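PDB 5ESC: HupZ from Streptococcus sp. 'group A', which transforms heme in vitro and is probably a heme-degrading enzyme, a dimeric split-barrel protein of the pyridoxamine 5'-phosphate oxidase family. Local coordinates for residues D49-T52 with R53-E57. Residues are numbered along the deposited sequence; the frame is centred on the assembly and turned at random.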
loop_
_atom_site.group_PDB
_atom_site.type_symbol
_atom_site.label_atom_id
_atom_site.label_comp_id
_atom_site.label_asym_id
_atom_site.label_seq_id
_atom_site.Cartn_x
_atom_site.Cartn_y
_atom_site.Cartn_z
ATOM N N ASP A 49 -17.391 -1.242 -6.990
ATOM C CA ASP A 49 -17.648 -2.320 -6.016
ATOM C C ASP A 49 -16.447 -3.230 -5.963
ATOM O O ASP A 49 -16.563 -4.440 -5.915
ATOM C CB ASP A 49 -18.987 -3.101 -6.173
ATOM C CG ASP A 49 -20.118 -2.490 -5.337
ATOM O OD1 ASP A 49 -20.633 -1.453 -5.809
ATOM O OD2 ASP A 49 -20.466 -2.993 -4.232
ATOM N N GLY A 50 -15.280 -2.611 -5.847
ATOM C CA GLY A 50 -13.954 -3.310 -5.885
ATOM C C GLY A 50 -13.558 -3.915 -4.540
ATOM O O GLY A 50 -14.326 -3.907 -3.590
ATOM N N GLN A 51 -12.364 -4.441 -4.480
ATOM C CA GLN A 51 -11.984 -5.266 -3.418
ATOM C C GLN A 51 -11.833 -4.443 -2.120
ATOM O O GLN A 51 -12.164 -4.964 -1.081
ATOM C CB GLN A 51 -10.670 -6.007 -3.761
ATOM C CG GLN A 51 -10.384 -7.154 -2.791
ATOM C CD GLN A 51 -11.471 -8.266 -2.768
ATOM O OE1 GLN A 51 -11.865 -8.756 -3.847
ATOM N NE2 GLN A 51 -11.938 -8.661 -1.617
ATOM N N THR A 52 -11.361 -3.194 -2.202
ATOM C CA THR A 52 -11.207 -2.377 -1.006
ATOM C C THR A 52 -12.586 -2.267 -0.348
ATOM O O THR A 52 -12.748 -2.482 0.844
ATOM C CB THR A 52 -10.627 -0.979 -1.328
ATOM O OG1 THR A 52 -9.309 -1.137 -1.843
ATOM C CG2 THR A 52 -10.588 -0.038 -0.109
ATOM N N ARG A 53 -13.608 -1.933 -1.135
ATOM C CA ARG A 53 -14.932 -1.769 -0.615
ATOM C C ARG A 53 -15.498 -3.053 0.015
ATOM O O ARG A 53 -16.071 -2.996 1.141
ATOM C CB ARG A 53 -15.909 -1.242 -1.705
ATOM C CG ARG A 53 -17.289 -1.070 -1.185
ATOM C CD ARG A 53 -18.277 -0.611 -2.279
ATOM N NE ARG A 53 -19.592 -0.396 -1.735
ATOM C CZ ARG A 53 -20.581 0.151 -2.454
ATOM N NH1 ARG A 53 -20.364 0.448 -3.726
ATOM N NH2 ARG A 53 -21.780 0.317 -1.940
ATOM N N ILE A 54 -15.336 -4.195 -0.705
ATOM C CA ILE A 54 -15.807 -5.477 -0.264
ATOM C C ILE A 54 -15.155 -5.861 1.094
ATOM O O ILE A 54 -15.810 -6.363 2.003
ATOM C CB ILE A 54 -15.460 -6.529 -1.325
ATOM C CG1 ILE A 54 -16.165 -6.207 -2.621
ATOM C CG2 ILE A 54 -15.851 -7.935 -0.900
ATOM C CD1 ILE A 54 -17.625 -6.010 -2.436
ATOM N N ASN A 55 -13.874 -5.614 1.198
ATOM C CA ASN A 55 -13.122 -5.916 2.404
ATOM C C ASN A 55 -13.573 -5.006 3.552
ATOM O O ASN A 55 -13.752 -5.481 4.698
ATOM C CB ASN A 55 -11.617 -5.755 2.141
ATOM C CG ASN A 55 -11.041 -6.841 1.212
ATOM O OD1 ASN A 55 -11.687 -7.800 0.859
ATOM N ND2 ASN A 55 -9.794 -6.640 0.808
ATOM N N ILE A 56 -13.691 -3.685 3.298
ATOM C CA ILE A 56 -14.242 -2.751 4.348
ATOM C C ILE A 56 -15.630 -3.198 4.890
ATOM O O ILE A 56 -15.847 -3.310 6.094
ATOM C CB ILE A 56 -14.278 -1.265 3.905
ATOM C CG1 ILE A 56 -12.838 -0.712 3.790
ATOM C CG2 ILE A 56 -15.127 -0.416 4.822
ATOM C CD1 ILE A 56 -12.736 0.488 2.899
ATOM N N GLU A 57 -16.522 -3.527 3.980
ATOM C CA GLU A 57 -17.841 -4.032 4.385
ATOM C C GLU A 57 -17.744 -5.373 5.096
ATOM O O GLU A 57 -18.494 -5.568 6.028
ATOM C CB GLU A 57 -18.814 -4.108 3.163
ATOM C CG GLU A 57 -18.999 -2.743 2.552
ATOM C CD GLU A 57 -19.977 -2.717 1.358
ATOM O OE1 GLU A 57 -20.678 -3.704 1.200
ATOM O OE2 GLU A 57 -20.074 -1.745 0.594
#
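In the conformer modelled here, the carboxylate of Asp49 lies over one face of the Arg53 guanidinium: OD2 stands 3.3 Å above that plane, displaced toward its rim, and the two planes are inclined by 33°. In the same conformer OD1 makes a salt bridge, 2.8 Å from Arg53 NH1, a nitrogen that also donates to the backbone O of Thr48. A hydrogen bond within a second salt bridge, Arg53 NE to Glu57 OE2 at 2.7 Å, completes a three-residue network, with OE2 a little out of the guanidinium plane. The Arg53 chain runs out straight, with CG anti to the backbone N (chi1 180°), which carries the head group to where NH1 meets Asp49 and NE meets Glu57. Gly50 is the N-cap of helix 51-59, which follows strand 41-46 of the split barrel; Gly50 O accepts Ile54 N at 3.1 Å, and Thr52 O accepts Ile56 N at 2.9 Å. A side-chain bond joins Gln51 NE2 to Asn55 OD1, 2.6 Å long. The oxygen lies nearly in the Gln51 amide plane, whereas the donor sits 38° out of the Asn55 carbonyl plane. Asn55 ND2 is held separately by Thr19 OG1, so both ends of that buried amide are bonded. Thr52 and Ile56 run side by side, CG2 to CD1 3.7 Å, and both pack on Tyr44.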